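Long-range contact in putative oxidoreductase molybdopterin-binding subunit (Sulfolobus tokodaii, PDB 4ZOH), which carries the pterin cytosine dinucleotide form of the molybdenum cofactor and probably forms the catalytic subunit of a xanthine dehydrogenase-like oxidoreductase: residues Thr185-Arg193 with Asp471-Trp482. Residues are numbered along the deposited sequence; the frame is centred on the assembly and turned at random.
Sequences TQSAHYLRR and DTEIIEDGIGTW. With MCN (pterin cytosine dinucleotide), chain D.
The His189 ring lies with one face over the backbone between Asp477 and Gly478; Asp477 C sits above its centre. Obliquely to the ring, His189 CE1 meets Ile475 CG2 at 3.3 Å. Trp482 turns its edge toward the face of Tyr190 in an offset edge-to-face pair, planes 74° apart. The Arg193 guanidinium has His189 O over one face. At its edge, Arg193 NH1 and NH2 both grip Gly478 O, NH2 at 3.0 Å. Ser187 is the N-cap of helix 188-199: its OG accepts from Tyr190 N and donates to Ile479 O at 2.7 Å. The loop after strand 465-468 thus packs on the helix start, joining two molybdopterin cofactor-binding regions. Arg193 NH1 also forms a salt bridge with Asp477 OD2 at 2.7 Å, though as a hydrogen bond it is weak, at 121°. A water accepts from Arg193 NH1 and donates to Asp477 OD1. The bend at chi3 (-66°) helps bring the guanidinium back to the loop. Cut back to an alanine, Arg193 would probably leave Gly478 O and the Asp477 carboxylate without these donors. Further on, Trp482 CA lies 3.5 Å from S8' of the pterin cofactor. Thr481 O accepts from Gln186 NE2, in the Gln186 amide plane.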
loop_
_atom_site.group_PDB
_atom_site.type_symbol
_atom_site.label_atom_id
_atom_site.label_comp_id
_atom_site.label_asym_id
_atom_site.label_seq_id
_atom_site.Cartn_x
_atom_site.Cartn_y
_atom_site.Cartn_z
ATOM N N THR A 185 17.100 -0.577 2.334
ATOM C CA THR A 185 18.365 -0.115 1.793
ATOM C C THR A 185 18.874 1.063 2.642
ATOM O O THR A 185 18.069 1.622 3.414
ATOM C CB THR A 185 18.198 0.334 0.313
ATOM O OG1 THR A 185 19.469 0.650 -0.230
ATOM C CG2 THR A 185 17.284 1.537 0.175
ATOM N N GLN A 186 20.135 1.480 2.444
ATOM C CA GLN A 186 20.695 2.665 3.171
ATOM C C GLN A 186 20.463 4.012 2.481
ATOM O O GLN A 186 20.741 5.076 3.041
ATOM C CB GLN A 186 22.172 2.475 3.548
ATOM C CG GLN A 186 22.348 1.309 4.492
ATOM C CD GLN A 186 23.771 1.125 4.983
ATOM O OE1 GLN A 186 24.224 -0.016 5.151
ATOM N NE2 GLN A 186 24.480 2.207 5.171
ATOM N N SER A 187 19.908 3.979 1.266
ATOM C CA SER A 187 19.657 5.214 0.553
ATOM C C SER A 187 18.733 4.932 -0.607
ATOM O O SER A 187 19.137 4.219 -1.517
ATOM C CB SER A 187 20.968 5.789 -0.049
ATOM O OG SER A 187 20.716 6.989 -0.778
ATOM N N ALA A 188 17.572 5.568 -0.629
ATOM C CA ALA A 188 16.659 5.403 -1.790
ATOM C C ALA A 188 17.309 5.977 -3.114
ATOM O O ALA A 188 17.214 5.372 -4.142
ATOM C CB ALA A 188 15.313 6.040 -1.524
ATOM N N HIS A 189 18.010 7.097 -3.026
ATOM C CA HIS A 189 18.465 7.826 -4.192
ATOM C C HIS A 189 19.627 7.109 -4.847
ATOM O O HIS A 189 19.660 7.036 -6.085
ATOM C CB HIS A 189 18.806 9.264 -3.794
ATOM C CG HIS A 189 17.762 9.889 -2.913
ATOM N ND1 HIS A 189 16.598 10.439 -3.418
ATOM C CD2 HIS A 189 17.705 10.054 -1.563
ATOM C CE1 HIS A 189 15.868 10.919 -2.413
ATOM N NE2 HIS A 189 16.517 10.705 -1.280
ATOM N N TYR A 190 20.499 6.513 -4.031
ATOM C CA TYR A 190 21.621 5.713 -4.519
ATOM C C TYR A 190 21.182 4.368 -5.123
ATOM O O TYR A 190 21.609 3.998 -6.220
ATOM C CB TYR A 190 22.685 5.510 -3.429
ATOM C CG TYR A 190 23.878 4.724 -3.879
ATOM C CD1 TYR A 190 24.683 5.166 -4.953
ATOM C CD2 TYR A 190 24.227 3.560 -3.213
ATOM C CE1 TYR A 190 25.790 4.412 -5.363
ATOM C CE2 TYR A 190 25.322 2.802 -3.596
ATOM C CZ TYR A 190 26.104 3.247 -4.659
ATOM O OH TYR A 190 27.149 2.446 -4.996
ATOM N N LEU A 191 20.266 3.678 -4.447
ATOM C CA LEU A 191 19.640 2.505 -5.040
ATOM C C LEU A 191 18.930 2.884 -6.383
ATOM O O LEU A 191 19.016 2.169 -7.344
ATOM C CB LEU A 191 18.722 1.771 -4.053
ATOM C CG LEU A 191 17.920 0.596 -4.605
ATOM C CD1 LEU A 191 18.999 -0.456 -4.998
ATOM C CD2 LEU A 191 17.049 0.011 -3.508
ATOM N N ARG A 192 18.254 4.010 -6.444
ATOM C CA ARG A 192 17.671 4.360 -7.701
ATOM C C ARG A 192 18.745 4.489 -8.842
ATOM O O ARG A 192 18.550 3.948 -9.938
ATOM C CB ARG A 192 16.922 5.660 -7.593
ATOM C CG ARG A 192 16.161 5.939 -8.869
ATOM C CD ARG A 192 15.489 7.288 -8.831
ATOM N NE ARG A 192 15.341 7.706 -10.221
ATOM C CZ ARG A 192 16.295 8.344 -10.920
ATOM N NH1 ARG A 192 17.462 8.691 -10.337
ATOM N NH2 ARG A 192 16.078 8.634 -12.225
ATOM N N ARG A 193 19.849 5.191 -8.556
ATOM C CA ARG A 193 20.929 5.309 -9.511
ATOM C C ARG A 193 21.449 3.935 -9.918
ATOM O O ARG A 193 21.704 3.716 -11.089
ATOM C CB ARG A 193 22.026 6.180 -8.996
ATOM C CG ARG A 193 21.721 7.638 -9.118
ATOM C CD ARG A 193 22.936 8.485 -8.713
ATOM N NE ARG A 193 23.279 8.361 -7.266
ATOM C CZ ARG A 193 22.682 9.046 -6.267
ATOM N NH1 ARG A 193 21.655 9.861 -6.487
ATOM N NH2 ARG A 193 23.110 8.902 -5.022
ATOM N N ASP A 471 12.076 8.768 -0.075
ATOM C CA ASP A 471 11.266 8.651 -1.286
ATOM C C ASP A 471 11.878 9.548 -2.348
ATOM O O ASP A 471 12.029 10.751 -2.133
ATOM C CB ASP A 471 9.804 9.038 -1.045
ATOM C CG ASP A 471 8.882 8.810 -2.258
ATOM O OD1 ASP A 471 9.302 8.560 -3.415
ATOM O OD2 ASP A 471 7.669 8.900 -2.052
ATOM N N THR A 472 12.255 8.954 -3.480
ATOM C CA THR A 472 12.924 9.716 -4.569
ATOM C C THR A 472 11.958 10.735 -5.142
ATOM O O THR A 472 12.377 11.668 -5.893
ATOM C CB THR A 472 13.474 8.779 -5.678
ATOM O OG1 THR A 472 12.379 8.066 -6.242
ATOM C CG2 THR A 472 14.469 7.769 -5.129
ATOM N N GLU A 473 10.671 10.647 -4.779
ATOM C CA GLU A 473 9.715 11.665 -5.306
ATOM C C GLU A 473 9.439 12.899 -4.430
ATOM O O GLU A 473 8.746 13.867 -4.871
ATOM C CB GLU A 473 8.395 11.030 -5.635
ATOM C CG GLU A 473 8.444 10.284 -6.971
ATOM C CD GLU A 473 7.086 10.085 -7.631
ATOM O OE1 GLU A 473 6.122 10.862 -7.324
ATOM O OE2 GLU A 473 7.012 9.150 -8.480
ATOM N N ILE A 474 9.934 12.885 -3.193
ATOM C CA ILE A 474 9.619 14.004 -2.287
ATOM C C ILE A 474 10.832 14.962 -2.152
ATOM O O ILE A 474 10.768 15.949 -1.406
ATOM C CB ILE A 474 9.142 13.524 -0.902
ATOM C CG1 ILE A 474 10.284 12.808 -0.200
ATOM C CG2 ILE A 474 7.890 12.651 -1.005
ATOM C CD1 ILE A 474 9.943 12.301 1.187
ATOM N N ILE A 475 11.969 14.605 -2.781
ATOM C CA ILE A 475 13.158 15.471 -2.770
ATOM C C ILE A 475 13.945 15.288 -4.076
ATOM O O ILE A 475 13.945 14.174 -4.680
ATOM C CB ILE A 475 14.033 15.256 -1.501
ATOM C CG1 ILE A 475 15.078 16.408 -1.301
ATOM C CG2 ILE A 475 14.619 13.857 -1.420
ATOM C CD1 ILE A 475 15.862 16.351 0.001
ATOM N N GLU A 476 14.602 16.361 -4.505
ATOM C CA GLU A 476 15.373 16.345 -5.755
ATOM C C GLU A 476 16.312 15.131 -5.839
ATOM O O GLU A 476 16.322 14.454 -6.844
ATOM C CB GLU A 476 16.145 17.650 -5.977
ATOM C CG GLU A 476 16.882 17.681 -7.305
ATOM C CD GLU A 476 17.659 18.982 -7.610
ATOM O OE1 GLU A 476 17.906 19.792 -6.684
ATOM O OE2 GLU A 476 17.925 19.237 -8.825
ATOM N N ASP A 477 17.076 14.826 -4.788
ATOM C CA ASP A 477 18.073 13.787 -4.860
ATOM C C ASP A 477 18.711 13.625 -3.484
ATOM O O ASP A 477 18.283 14.236 -2.507
ATOM C CB ASP A 477 19.175 14.097 -5.939
ATOM C CG ASP A 477 19.634 12.847 -6.683
ATOM O OD1 ASP A 477 19.696 12.828 -7.923
ATOM O OD2 ASP A 477 19.947 11.849 -6.041
ATOM N N GLY A 478 19.703 12.765 -3.404
ATOM C CA GLY A 478 20.408 12.587 -2.145
ATOM C C GLY A 478 21.578 11.681 -2.351
ATOM O O GLY A 478 21.693 10.979 -3.384
ATOM N N ILE A 479 22.441 11.672 -1.338
ATOM C CA ILE A 479 23.496 10.707 -1.323
ATOM C C ILE A 479 23.164 9.495 -0.468
ATOM O O ILE A 479 23.025 8.390 -1.016
ATOM C CB ILE A 479 24.914 11.358 -1.068
ATOM C CG1 ILE A 479 25.283 12.227 -2.291
ATOM C CG2 ILE A 479 25.970 10.270 -0.741
ATOM C CD1 ILE A 479 25.683 11.412 -3.552
ATOM N N GLY A 480 23.113 9.666 0.864
ATOM C CA GLY A 480 22.745 8.532 1.725
ATOM C C GLY A 480 23.322 8.598 3.141
ATOM O O GLY A 480 23.925 9.592 3.497
ATOM N N THR A 481 23.075 7.543 3.941
ATOM C CA THR A 481 23.523 7.422 5.321
ATOM C C THR A 481 24.502 6.282 5.373
ATOM O O THR A 481 24.163 5.143 5.156
ATOM C CB THR A 481 22.318 7.228 6.308
ATOM O OG1 THR A 481 21.578 8.460 6.371
ATOM C CG2 THR A 481 22.764 6.789 7.719
ATOM N N TRP A 482 25.757 6.670 5.611
ATOM C CA TRP A 482 26.960 5.805 5.728
ATOM C C TRP A 482 28.154 6.770 5.977
ATOM O O TRP A 482 27.985 7.987 5.912
ATOM C CB TRP A 482 27.211 4.969 4.454
ATOM C CG TRP A 482 27.146 5.772 3.140
ATOM C CD1 TRP A 482 27.981 6.811 2.746
ATOM C CD2 TRP A 482 26.151 5.643 2.092
ATOM N NE1 TRP A 482 27.571 7.292 1.497
ATOM C CE2 TRP A 482 26.471 6.575 1.078
ATOM C CE3 TRP A 482 25.054 4.783 1.889
ATOM C CZ2 TRP A 482 25.735 6.661 -0.128
ATOM C CZ3 TRP A 482 24.321 4.901 0.712
ATOM C CH2 TRP A 482 24.676 5.806 -0.290
HETATM N N1 MCN D . 25.435 13.006 16.489
HETATM C C2 MCN D . 25.423 14.218 17.161
HETATM N N3 MCN D . 26.519 15.039 17.174
HETATM C C4 MCN D . 27.661 14.623 16.499
HETATM C C5 MCN D . 27.689 13.406 15.820
HETATM C C6 MCN D . 26.555 12.592 15.790
HETATM O O2 MCN D . 24.434 14.632 17.775
HETATM N N4 MCN D . 28.704 15.424 16.521
HETATM C "C1'" MCN D . 24.207 12.209 16.512
HETATM C C2D MCN D . 23.353 12.552 15.289
HETATM O "O2'" MCN D . 22.407 13.546 15.545
HETATM C "C3'" MCN D . 22.595 11.273 15.053
HETATM C C4D MCN D . 23.703 10.315 15.208
HETATM O O4D MCN D . 24.494 10.838 16.361
HETATM O "O3'" MCN D . 21.613 11.027 15.998
HETATM C "C5'" MCN D . 24.256 10.558 13.817
HETATM O "O5'" MCN D . 25.462 10.068 13.682
HETATM P PA MCN D . 26.423 10.415 12.418
HETATM O O1A MCN D . 26.102 11.542 11.567
HETATM O O2A MCN D . 27.730 10.335 13.155
HETATM O O3A MCN D . 26.247 8.912 11.673
HETATM P PB MCN D . 25.031 8.612 10.655
HETATM O O1B MCN D . 25.484 9.041 9.269
HETATM O O2B MCN D . 23.714 9.113 11.061
HETATM O O3B MCN D . 24.991 7.090 10.795
HETATM C C10 MCN D . 25.769 6.180 9.970
HETATM C "C9'" MCN D . 26.489 5.167 10.827
HETATM C "C8'" MCN D . 27.057 4.090 10.066
HETATM S "S8'" MCN D . 28.151 4.433 8.735
HETATM C "C7'" MCN D . 26.882 2.783 10.409
HETATM S "S7'" MCN D . 27.695 1.435 9.568
HETATM C "C6'" MCN D . 26.123 2.385 11.578
HETATM C C7 MCN D . 25.963 3.595 12.558
HETATM O "O9'" MCN D . 25.540 4.697 11.780
HETATM N "N5'" MCN D . 24.847 1.751 11.252
HETATM C C4A MCN D . 23.715 1.810 12.090
HETATM N "N8'" MCN D . 24.918 3.293 13.583
HETATM C C4B MCN D . 23.794 2.580 13.287
HETATM N "N1'" MCN D . 22.782 2.646 14.155
HETATM C "C2'" MCN D . 21.646 2.014 13.873
HETATM N "N2'" MCN D . 20.660 2.115 14.739
HETATM N "N3'" MCN D . 21.474 1.212 12.696
HETATM C "C4'" MCN D . 22.540 1.083 11.777
HETATM O "O4'" MCN D . 22.405 0.367 10.743
HETATM O O HOH W 1 20.174 10.450 -9.003
#